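Local coordinates for protein autolysin E (Staphylococcus aureus, PDB 4PI8) that hydrolyses glycosidic bonds in the NAG-NAM glycan strands of peptidoglycan, probably as an endo-beta-N-acetylglucosaminidase of the lysozyme clan, at residues 99-104 with 162-167; 103-108 with 129-134; 169-174 with 192-197. The protein carries 1 engineered substitution. All coordinates share one frame; numbering follows the deposited sequence.

Contact 1: residues 99-104 with 162-167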
loop_
_atom_site.group_PDB
_atom_site.type_symbol
_atom_site.label_atom_id
_atom_site.label_comp_id
_atom_site.label_asym_id
_atom_site.label_seq_id
_atom_site.Cartn_x
_atom_site.Cartn_y
_atom_site.Cartn_z
ATOM N N ILE A 99 3.793 -10.173 4.784
ATOM C CA ILE A 99 4.935 -9.702 3.994
ATOM C C ILE A 99 4.542 -8.459 3.174
ATOM O O ILE A 99 5.312 -7.495 3.055
ATOM C CB ILE A 99 5.575 -10.801 3.191
ATOM C CG1 ILE A 99 6.331 -11.782 4.095
ATOM C CG2 ILE A 99 6.485 -10.241 2.115
ATOM C CD1 ILE A 99 6.828 -13.035 3.423
ATOM N N TYR A 100 3.345 -8.485 2.584
ATOM C CA TYR A 100 2.805 -7.324 1.934
ATOM C C TYR A 100 2.714 -6.188 2.920
ATOM O O TYR A 100 3.149 -5.063 2.619
ATOM C CB TYR A 100 1.419 -7.654 1.334
ATOM C CG TYR A 100 0.569 -6.421 1.236
ATOM C CD1 TYR A 100 0.907 -5.370 0.407
ATOM C CD2 TYR A 100 -0.514 -6.249 2.094
ATOM C CE1 TYR A 100 0.198 -4.201 0.428
ATOM C CE2 TYR A 100 -1.260 -5.090 2.107
ATOM C CZ TYR A 100 -0.852 -4.047 1.327
ATOM O OH TYR A 100 -1.550 -2.852 1.408
ATOM N N LEU A 101 2.176 -6.425 4.118
ATOM C CA LEU A 101 1.932 -5.351 5.057
ATOM C C LEU A 101 3.246 -4.672 5.468
ATOM O O LEU A 101 3.345 -3.421 5.489
ATOM C CB LEU A 101 1.197 -5.855 6.291
ATOM C CG LEU A 101 0.461 -4.852 7.130
ATOM C CD1 LEU A 101 -0.629 -4.110 6.371
ATOM C CD2 LEU A 101 -0.085 -5.594 8.337
ATOM N N VAL A 102 4.256 -5.462 5.776
ATOM C CA VAL A 102 5.567 -4.955 6.122
ATOM C C VAL A 102 6.105 -4.177 4.961
ATOM O O VAL A 102 6.676 -3.084 5.123
ATOM C CB VAL A 102 6.521 -6.099 6.530
ATOM C CG1 VAL A 102 7.966 -5.618 6.514
ATOM C CG2 VAL A 102 6.098 -6.655 7.925
ATOM N N SER A 103 6.073 -4.778 3.740
ATOM C CA SER A 103 6.639 -4.121 2.575
ATOM C C SER A 103 5.993 -2.793 2.280
ATOM O O SER A 103 6.670 -1.801 1.949
ATOM C CB SER A 103 6.609 -5.061 1.337
ATOM O OG SER A 103 7.293 -6.291 1.597
ATOM N N HIS A 104 4.681 -2.720 2.354
ATOM C CA HIS A 104 3.941 -1.486 2.180
ATOM C C HIS A 104 4.408 -0.473 3.210
ATOM O O HIS A 104 4.707 0.687 2.847
ATOM C CB HIS A 104 2.456 -1.792 2.227
ATOM C CG HIS A 104 1.567 -0.637 1.892
ATOM N ND1 HIS A 104 0.226 -0.789 1.700
ATOM C CD2 HIS A 104 1.841 0.688 1.757
ATOM C CE1 HIS A 104 -0.301 0.378 1.424
ATOM N NE2 HIS A 104 0.648 1.292 1.454
ATOM N N GLY A 162 -4.484 -0.462 12.659
ATOM C CA GLY A 162 -5.499 0.315 11.962
ATOM C C GLY A 162 -5.258 0.380 10.437
ATOM O O GLY A 162 -6.227 0.393 9.678
ATOM N N GLY A 163 -4.005 0.442 10.017
ATOM C CA GLY A 163 -3.696 0.426 8.627
ATOM C C GLY A 163 -4.184 -0.858 8.013
ATOM O O GLY A 163 -4.807 -0.845 6.950
ATOM N N ALA A 164 -3.907 -2.013 8.618
ATOM C CA ALA A 164 -4.404 -3.277 8.146
ATOM C C ALA A 164 -5.902 -3.329 8.052
ATOM O O ALA A 164 -6.502 -3.872 7.092
ATOM C CB ALA A 164 -3.860 -4.440 9.008
ATOM N N LYS A 165 -6.563 -2.849 9.103
ATOM C CA LYS A 165 -8.007 -2.821 9.122
ATOM C C LYS A 165 -8.574 -2.015 7.934
ATOM O O LYS A 165 -9.520 -2.462 7.260
ATOM C CB LYS A 165 -8.508 -2.205 10.429
ATOM C CG LYS A 165 -10.027 -2.195 10.555
ATOM C CD LYS A 165 -10.510 -1.498 11.855
ATOM C CE LYS A 165 -12.035 -1.522 11.879
ATOM N NZ LYS A 165 -12.513 -0.769 13.087
ATOM N N PHE A 166 -7.965 -0.858 7.694
ATOM C CA PHE A 166 -8.350 0.007 6.567
ATOM C C PHE A 166 -8.147 -0.738 5.222
ATOM O O PHE A 166 -9.057 -0.781 4.351
ATOM C CB PHE A 166 -7.556 1.255 6.588
ATOM C CG PHE A 166 -7.756 2.143 5.360
ATOM C CD1 PHE A 166 -8.813 3.033 5.296
ATOM C CD2 PHE A 166 -6.900 2.069 4.290
ATOM C CE1 PHE A 166 -8.971 3.867 4.173
ATOM C CE2 PHE A 166 -7.069 2.889 3.192
ATOM C CZ PHE A 166 -8.109 3.777 3.150
ATOM N N ILE A 167 -6.969 -1.366 5.004
ATOM C CA ILE A 167 -6.716 -2.057 3.749
ATOM C C ILE A 167 -7.714 -3.165 3.526
ATOM O O ILE A 167 -8.312 -3.312 2.464
ATOM C CB ILE A 167 -5.252 -2.534 3.730
ATOM C CG1 ILE A 167 -4.288 -1.341 3.708
ATOM C CG2 ILE A 167 -5.017 -3.474 2.551
ATOM C CD1 ILE A 167 -2.916 -1.610 4.205
#
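The side chain of Ile167 lies against Tyr100, Leu101 and His104 across this helix pair. The axes of the two short segments stay 11.4 Å apart at an angle of 113°, a steep crossing in which side chains rather than backbones meet. The methyl-to-methyl contacts come from Leu101, whose CD2 lies 4.0 Å from Ala164 CB while its other methyl, CD1, rests 4.0 Å from Ile167 CD1. Both methyls can do this because CG stands trans to the backbone nitrogen (chi1 -160°), which swings the fork across toward the 162-167 helix.

Apolar atoms also cover a polar pair. Ile167 approaches Tyr100 from the opposite direction and sets CD1 3.4 Å from Tyr100 OH, with its branch methyl CG2 by the CE2 side of the ring. The same CD1 reaches the imidazole of His104 at ND1, 4.1 Å away.

One helical turn separates Tyr100 from His104, and a 2.7 Å hydrogen bond joins Tyr100 OH to His104 ND1; either atom could be its donor. Around the group, Phe87 of helix 84-94 packs on Leu101, and Met182 of helix 179-184 touches both Tyr100 and Ile167.

No hydrogen bond crosses between the segments. The contact therefore implies adhesion by methyl groups, with the buried hydroxyl and imidazole nitrogen satisfying each other and the rotation of the His104 ring being restrained.

Contact 2: residues 103-108 with 129-134. Engineered in segment 103-108: Ala108 (natural residue Glu). With AMU (N-acetyl-beta-muramic acid), chain B.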
loop_
_atom_site.group_PDB
_atom_site.type_symbol
_atom_site.label_atom_id
_atom_site.label_comp_id
_atom_site.label_asym_id
_atom_site.label_seq_id
_atom_site.Cartn_x
_atom_site.Cartn_y
_atom_site.Cartn_z
ATOM N N SER A 103 6.073 -4.778 3.740
ATOM C CA SER A 103 6.639 -4.121 2.575
ATOM C C SER A 103 5.993 -2.793 2.280
ATOM O O SER A 103 6.670 -1.801 1.949
ATOM C CB SER A 103 6.609 -5.061 1.337
ATOM O OG SER A 103 7.293 -6.291 1.597
ATOM N N HIS A 104 4.681 -2.720 2.354
ATOM C CA HIS A 104 3.941 -1.486 2.180
ATOM C C HIS A 104 4.408 -0.473 3.210
ATOM O O HIS A 104 4.707 0.687 2.847
ATOM C CB HIS A 104 2.456 -1.792 2.227
ATOM C CG HIS A 104 1.567 -0.637 1.892
ATOM N ND1 HIS A 104 0.226 -0.789 1.700
ATOM C CD2 HIS A 104 1.841 0.688 1.757
ATOM C CE1 HIS A 104 -0.301 0.378 1.424
ATOM N NE2 HIS A 104 0.648 1.292 1.454
ATOM N N ALA A 105 4.441 -0.841 4.483
ATOM C CA ALA A 105 4.869 0.111 5.528
ATOM C C ALA A 105 6.246 0.582 5.254
ATOM O O ALA A 105 6.512 1.811 5.496
ATOM C CB ALA A 105 4.777 -0.539 6.894
ATOM N N LEU A 106 7.160 -0.256 4.807
ATOM C CA LEU A 106 8.541 0.181 4.550
ATOM C C LEU A 106 8.578 1.197 3.417
ATOM O O LEU A 106 9.293 2.211 3.515
ATOM C CB LEU A 106 9.422 -0.994 4.243
ATOM C CG LEU A 106 9.680 -1.948 5.402
ATOM C CD1 LEU A 106 10.404 -3.224 4.967
ATOM C CD2 LEU A 106 10.456 -1.225 6.533
ATOM N N VAL A 107 7.857 0.977 2.335
ATOM C CA VAL A 107 7.770 1.985 1.246
ATOM C C VAL A 107 7.177 3.264 1.756
ATOM O O VAL A 107 7.733 4.391 1.476
ATOM C CB VAL A 107 6.987 1.368 0.056
ATOM C CG1 VAL A 107 6.557 2.425 -1.010
ATOM C CG2 VAL A 107 7.814 0.233 -0.538
ATOM N N ALA A 108 6.098 3.226 2.481
ATOM C CA ALA A 108 5.380 4.411 2.918
ATOM C C ALA A 108 6.119 5.220 4.001
ATOM O O ALA A 108 5.765 6.385 4.187
ATOM C CB ALA A 108 4.034 4.063 3.421
ATOM N N ASN A 129 0.964 7.193 11.053
ATOM C CA ASN A 129 0.330 6.675 9.800
ATOM C C ASN A 129 1.434 6.028 9.007
ATOM O O ASN A 129 2.359 6.665 8.554
ATOM C CB ASN A 129 -0.244 7.877 9.074
ATOM C CG ASN A 129 -1.095 7.500 7.883
ATOM O OD1 ASN A 129 -0.930 6.467 7.233
ATOM N ND2 ASN A 129 -2.036 8.341 7.627
ATOM N N PHE A 130 1.331 4.684 8.854
ATOM C CA PHE A 130 2.381 3.946 8.209
ATOM C C PHE A 130 2.043 3.394 6.811
ATOM O O PHE A 130 2.823 2.644 6.249
ATOM C CB PHE A 130 2.824 2.762 9.108
ATOM C CG PHE A 130 3.411 3.143 10.440
ATOM C CD1 PHE A 130 4.096 4.318 10.631
ATOM C CD2 PHE A 130 3.262 2.275 11.492
ATOM C CE1 PHE A 130 4.612 4.654 11.887
ATOM C CE2 PHE A 130 3.846 2.562 12.711
ATOM C CZ PHE A 130 4.491 3.755 12.915
ATOM N N PHE A 131 0.867 3.792 6.307
ATOM C CA PHE A 131 0.410 3.252 5.020
ATOM C C PHE A 131 -0.065 4.319 4.042
ATOM O O PHE A 131 -0.853 3.985 3.125
ATOM C CB PHE A 131 -0.592 2.107 5.193
ATOM C CG PHE A 131 -0.098 1.002 6.092
ATOM C CD1 PHE A 131 0.634 -0.038 5.577
ATOM C CD2 PHE A 131 -0.370 1.038 7.431
ATOM C CE1 PHE A 131 1.116 -1.065 6.355
ATOM C CE2 PHE A 131 0.102 0.056 8.250
ATOM C CZ PHE A 131 0.857 -0.995 7.730
ATOM N N GLY A 132 0.307 5.563 4.264
ATOM C CA GLY A 132 -0.116 6.603 3.348
ATOM C C GLY A 132 -1.590 6.773 3.276
ATOM O O GLY A 132 -2.117 7.024 2.144
ATOM N N ILE A 133 -2.355 6.709 4.352
ATOM C CA ILE A 133 -3.775 6.722 4.375
ATOM C C ILE A 133 -4.286 8.129 4.669
ATOM O O ILE A 133 -4.088 8.673 5.775
ATOM C CB ILE A 133 -4.365 5.692 5.362
ATOM C CG1 ILE A 133 -3.899 4.278 4.978
ATOM C CG2 ILE A 133 -5.866 5.757 5.432
ATOM C CD1 ILE A 133 -4.064 3.242 6.054
ATOM N N GLY A 134 -4.968 8.730 3.692
ATOM C CA GLY A 134 -5.618 10.028 3.889
ATOM C C GLY A 134 -4.620 11.155 4.032
ATOM O O GLY A 134 -3.463 11.038 3.697
HETATM C C1 AMU B . -3.649 8.738 -2.313
HETATM C C2 AMU B . -4.859 8.406 -1.488
HETATM C C3 AMU B . -6.098 8.297 -2.391
HETATM C C4 AMU B . -6.218 9.600 -3.214
HETATM C C5 AMU B . -4.899 9.923 -3.855
HETATM C C6 AMU B . -4.967 11.229 -4.650
HETATM C C7 AMU B . -5.136 6.855 0.450
HETATM C C8 AMU B . -4.959 5.420 0.898
HETATM C C9 AMU B . -7.805 6.723 -1.747
HETATM C C10 AMU B . -8.477 6.350 -0.482
HETATM C C11 AMU B . -8.762 6.646 -2.934
HETATM O O1 AMU B . -2.499 8.895 -1.496
HETATM O O3 AMU B . -7.284 8.051 -1.642
HETATM O O4 AMU B . -7.263 9.337 -4.165
HETATM O O5 AMU B . -3.892 10.031 -2.880
HETATM O O6 AMU B . -3.786 11.468 -5.424
HETATM O O7 AMU B . -5.537 7.708 1.212
HETATM O O10 AMU B . -8.553 5.133 -0.141
HETATM O O11 AMU B . -9.025 7.284 0.233
HETATM N N2 AMU B . -4.704 7.111 -0.778
#
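Phe131 meets the imidazole of His104 and the methyl of Ala105, and its side chain can be followed outward atom by atom. CB lies over the His104 face, 4.3 Å from the ring centroid in a CH-pi contact. With CG trans to the carbonyl carbon (chi1 -53°), the phenyl ring brings its CD1 edge to the imidazole and its CE1 to Ala105. CD1 stands above the same imidazole near its rim, 3.8 Å from His104 CG, making a T-shaped pair in which the phenyl supplies the edge and the planes lie at 86°. Next along the ring, CE1 meets Ala105 CB at 3.7 Å, and CZ touches that methyl more loosely.

The backbone of the loop presses in beside the ring. Phe130 O receives a CA-H...O contact from Ala105 CA, 3.3 Å away and nearly straight, yet this buried carbonyl has no conventional hydrogen-bond partner in the model. The methyl of Ala108, an engineered residue replacing the natural Glu, also lies against it.

Asn129 holds the turn of the loop from within. Its OD1 accepts Ile133 N at 3.2 Å along an almost straight N-H direction, and weakly Phe131 N; its ND2 donates to Ile133 O at 2.8 Å, with that oxygen in the amide plane. The bend is consistent with the placing of Gly134 N, which donates a 2.7 Å hydrogen bond to the acetyl oxygen O7 of N-acetylmuramic acid and makes this loop part of the glycan pocket.

The loop follows strand 125-127 and leads to helix 138-143. Phe130 and Ile133 pack on helix 156-172, and Asn129 and Ile133 on helix 147-150; on the other partner, helix 98-108, His104 is touched by Ile204 of helix 200-215.

Contact 3: residues 169-174 with 192-197; sequences NEYFEN and HQYASD. With AMU (N-acetyl-beta-muramic acid), chain B; NAG (2-acetamido-2-deoxy-beta-D-glucopyranose), chain C; SO4 (sulfate ion), chain N.
The backbones of Tyr171, in a wider pi-type turn near the end of its helix, and His192, in an irregular loop, keep their CA atoms 8.5 Å apart, so that the contact is made by side chains, most of them aromatic. Tyr171 is sandwiched. His192 covers one face in an offset stack, centroids 4.1 Å apart and planes 26° from parallel, with CE1 over the centre of the phenol ring. Tyr194 approaches the opposite face, its CD2 3.5 Å from Tyr171 CZ, with the two ring planes inclined at 55°. The imidazole also comes close to the backbone, CE1 lying 3.1 Å from Glu170 O, while Gln176 hydrogen-bonds ND1.

This cluster serves the sugar. Tyr171 OH donates to O10 of the lactyl carboxylate of N-acetylmuramic acid at 2.7 Å, and packing on both faces probably holds the ring that carries this hydroxyl. The Tyr194 ring turns one face to the acetyl methyl C8 of the same sugar, 3.6 Å above the ring centre. Its backbone oxygen accepts AMU N2 at 2.8 Å, and the acetamido group is thus held by both ring and main chain. Gln193 N reaches the next sugar, donating to NAG O7 at 2.9 Å. Farther on, Ser196 N and Asp197 N bind a sulfate ion, probably from the crystallisation liquor.

Residues 169-172 belong to helix 156-172, whereas 192-197 run between helices 179-184 and 200-215; Met182 of helix 179-184 touches both Tyr171 and Tyr194.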
loop_
_atom_site.group_PDB
_atom_site.type_symbol
_atom_site.label_atom_id
_atom_site.label_comp_id
_atom_site.label_asym_id
_atom_site.label_seq_id
_atom_site.Cartn_x
_atom_site.Cartn_y
_atom_site.Cartn_z
ATOM N N ASN A 169 -10.781 -3.498 4.964
ATOM C CA ASN A 169 -12.200 -3.042 4.865
ATOM C C ASN A 169 -12.444 -2.217 3.655
ATOM O O ASN A 169 -13.550 -2.308 3.100
ATOM C CB ASN A 169 -12.587 -2.291 6.108
ATOM C CG ASN A 169 -12.822 -3.208 7.284
ATOM O OD1 ASN A 169 -13.067 -4.360 7.113
ATOM N ND2 ASN A 169 -12.739 -2.662 8.468
ATOM N N GLU A 170 -11.477 -1.422 3.213
ATOM C CA GLU A 170 -11.730 -0.505 2.108
ATOM C C GLU A 170 -11.243 -0.978 0.752
ATOM O O GLU A 170 -11.791 -0.579 -0.261
ATOM C CB GLU A 170 -11.149 0.874 2.373
ATOM C CG GLU A 170 -11.652 1.415 3.707
ATOM C CD GLU A 170 -13.164 1.470 3.811
ATOM O OE1 GLU A 170 -13.825 1.847 2.800
ATOM O OE2 GLU A 170 -13.660 1.129 4.920
ATOM N N TYR A 171 -10.198 -1.818 0.694
ATOM C CA TYR A 171 -9.653 -2.335 -0.540
ATOM C C TYR A 171 -10.002 -3.797 -0.726
ATOM O O TYR A 171 -10.621 -4.207 -1.750
ATOM C CB TYR A 171 -8.129 -2.041 -0.661
ATOM C CG TYR A 171 -7.912 -0.603 -1.014
ATOM C CD1 TYR A 171 -7.968 0.395 -0.037
ATOM C CD2 TYR A 171 -7.730 -0.201 -2.328
ATOM C CE1 TYR A 171 -7.835 1.748 -0.337
ATOM C CE2 TYR A 171 -7.633 1.162 -2.633
ATOM C CZ TYR A 171 -7.678 2.103 -1.647
ATOM O OH TYR A 171 -7.584 3.431 -1.988
ATOM N N PHE A 172 -9.596 -4.675 0.197
ATOM C CA PHE A 172 -9.815 -6.087 -0.039
ATOM C C PHE A 172 -11.329 -6.431 -0.141
ATOM O O PHE A 172 -11.732 -7.250 -0.951
ATOM C CB PHE A 172 -9.144 -6.988 0.994
ATOM C CG PHE A 172 -7.645 -6.875 1.077
ATOM C CD1 PHE A 172 -6.897 -6.264 0.094
ATOM C CD2 PHE A 172 -6.995 -7.512 2.095
ATOM C CE1 PHE A 172 -5.529 -6.273 0.147
ATOM C CE2 PHE A 172 -5.625 -7.538 2.121
ATOM C CZ PHE A 172 -4.869 -6.918 1.168
ATOM N N GLU A 173 -12.129 -5.810 0.685
ATOM C CA GLU A 173 -13.592 -6.021 0.648
ATOM C C GLU A 173 -14.228 -5.344 -0.547
ATOM O O GLU A 173 -15.418 -5.608 -0.825
ATOM C CB GLU A 173 -14.233 -5.569 1.937
ATOM C CG GLU A 173 -13.887 -6.439 3.144
ATOM C CD GLU A 173 -14.324 -7.849 2.998
ATOM O OE1 GLU A 173 -15.551 -8.091 2.755
ATOM O OE2 GLU A 173 -13.508 -8.740 3.038
ATOM N N ASN A 174 -13.474 -4.542 -1.273
ATOM C CA ASN A 174 -13.912 -3.883 -2.525
ATOM C C ASN A 174 -13.374 -4.612 -3.742
ATOM O O ASN A 174 -13.284 -4.001 -4.815
ATOM C CB ASN A 174 -13.503 -2.410 -2.534
ATOM C CG ASN A 174 -14.172 -1.597 -3.640
ATOM O OD1 ASN A 174 -15.418 -1.723 -3.779
ATOM N ND2 ASN A 174 -13.406 -0.882 -4.461
ATOM N N HIS A 192 -10.910 5.267 -6.669
ATOM C CA HIS A 192 -10.530 4.464 -5.509
ATOM C C HIS A 192 -9.167 3.810 -5.717
ATOM O O HIS A 192 -9.031 2.582 -5.456
ATOM C CB HIS A 192 -11.611 3.448 -5.120
ATOM C CG HIS A 192 -11.486 3.049 -3.691
ATOM N ND1 HIS A 192 -10.967 1.822 -3.300
ATOM C CD2 HIS A 192 -11.631 3.775 -2.553
ATOM C CE1 HIS A 192 -10.861 1.799 -1.985
ATOM N NE2 HIS A 192 -11.241 2.967 -1.499
ATOM N N GLN A 193 -8.185 4.601 -6.036
ATOM C CA GLN A 193 -6.789 4.094 -6.256
ATOM C C GLN A 193 -5.925 4.501 -5.096
ATOM O O GLN A 193 -5.971 5.595 -4.557
ATOM C CB GLN A 193 -6.282 4.619 -7.577
ATOM C CG GLN A 193 -7.071 3.958 -8.701
ATOM C CD GLN A 193 -6.767 4.306 -10.156
ATOM O OE1 GLN A 193 -7.329 3.641 -11.012
ATOM N NE2 GLN A 193 -5.988 5.308 -10.413
ATOM N N TYR A 194 -5.030 3.567 -4.715
ATOM C CA TYR A 194 -4.346 3.735 -3.422
ATOM C C TYR A 194 -3.342 4.826 -3.451
ATOM O O TYR A 194 -3.068 5.445 -2.398
ATOM C CB TYR A 194 -3.708 2.395 -3.006
ATOM C CG TYR A 194 -3.481 2.312 -1.477
ATOM C CD1 TYR A 194 -2.360 2.938 -0.901
ATOM C CD2 TYR A 194 -4.346 1.667 -0.676
ATOM C CE1 TYR A 194 -2.228 2.949 0.473
ATOM C CE2 TYR A 194 -4.197 1.685 0.724
ATOM C CZ TYR A 194 -3.134 2.331 1.240
ATOM O OH TYR A 194 -3.004 2.294 2.658
ATOM N N ALA A 195 -2.688 5.059 -4.590
ATOM C CA ALA A 195 -1.594 5.976 -4.654
ATOM C C ALA A 195 -1.521 6.653 -5.996
ATOM O O ALA A 195 -2.046 6.090 -6.975
ATOM C CB ALA A 195 -0.319 5.222 -4.373
ATOM N N SER A 196 -0.869 7.833 -6.048
ATOM C CA SER A 196 -0.596 8.499 -7.333
ATOM C C SER A 196 0.681 8.099 -7.985
ATOM O O SER A 196 0.824 8.206 -9.180
ATOM C CB SER A 196 -0.674 10.014 -7.162
ATOM O OG SER A 196 0.370 10.490 -6.332
ATOM N N ASP A 197 1.655 7.604 -7.197
ATOM C CA ASP A 197 2.921 7.179 -7.758
ATOM C C ASP A 197 2.665 6.028 -8.751
ATOM O O ASP A 197 2.214 4.964 -8.354
ATOM C CB ASP A 197 3.854 6.755 -6.615
ATOM C CG ASP A 197 5.195 6.277 -7.073
ATOM O OD1 ASP A 197 5.552 6.189 -8.250
ATOM O OD2 ASP A 197 5.916 5.884 -6.103
HETATM C C1 AMU B . -3.649 8.738 -2.313
HETATM C C2 AMU B . -4.859 8.406 -1.488
HETATM C C3 AMU B . -6.098 8.297 -2.391
HETATM C C4 AMU B . -6.218 9.600 -3.214
HETATM C C5 AMU B . -4.899 9.923 -3.855
HETATM C C6 AMU B . -4.967 11.229 -4.650
HETATM C C7 AMU B . -5.136 6.855 0.450
HETATM C C8 AMU B . -4.959 5.420 0.898
HETATM C C9 AMU B . -7.805 6.723 -1.747
HETATM C C10 AMU B . -8.477 6.350 -0.482
HETATM C C11 AMU B . -8.762 6.646 -2.934
HETATM O O1 AMU B . -2.499 8.895 -1.496
HETATM O O3 AMU B . -7.284 8.051 -1.642
HETATM O O4 AMU B . -7.263 9.337 -4.165
HETATM O O5 AMU B . -3.892 10.031 -2.880
HETATM O O6 AMU B . -3.786 11.468 -5.424
HETATM O O7 AMU B . -5.537 7.708 1.212
HETATM O O10 AMU B . -8.553 5.133 -0.141
HETATM O O11 AMU B . -9.025 7.284 0.233
HETATM N N2 AMU B . -4.704 7.111 -0.778
HETATM C C1 NAG C . -8.235 10.364 -4.252
HETATM C C2 NAG C . -9.122 9.902 -5.414
HETATM C C3 NAG C . -10.245 10.937 -5.602
HETATM C C4 NAG C . -10.919 11.125 -4.278
HETATM C C5 NAG C . -9.949 11.467 -3.159
HETATM C C6 NAG C . -10.676 11.413 -1.848
HETATM C C7 NAG C . -8.238 8.426 -7.228
HETATM C C8 NAG C . -7.533 8.388 -8.529
HETATM N N2 NAG C . -8.435 9.639 -6.681
HETATM O O3 NAG C . -11.178 10.424 -6.541
HETATM O O4 NAG C . -11.810 12.233 -4.374
HETATM O O5 NAG C . -8.969 10.434 -3.057
HETATM O O6 NAG C . -9.722 11.918 -0.911
HETATM O O7 NAG C . -8.633 7.396 -6.667
HETATM S S SO4 N . 0.879 8.741 -3.049
HETATM O O1 SO4 N . 0.993 7.806 -1.892
HETATM O O2 SO4 N . -0.513 9.000 -3.304
HETATM O O3 SO4 N . 1.715 8.241 -4.180
HETATM O O4 SO4 N . 1.437 10.093 -2.640
#

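How the contacts relate
The three contacts show how a buried helix pair can carry a sugar-binding surface. Contacts 1 and 2 have centres 8 Å apart and start from the same helix, 98-108, sharing Ser103 and His104; contacts 1 and 3 both use helix 156-172, with centres 12 Å apart. Contact 3 follows the other two along the chain, and its centre is about 13 Å from that of contact 2. Tyr194 bridges them: its OH is 2.8 Å from Phe131 O, a probable hydrogen bond, and its ring packs on His104. Contacts 2 and 3 both grip the muramic acid residue, so the helices of contact 1 lie under a site formed by two loops and by Tyr171 of helix 156-172.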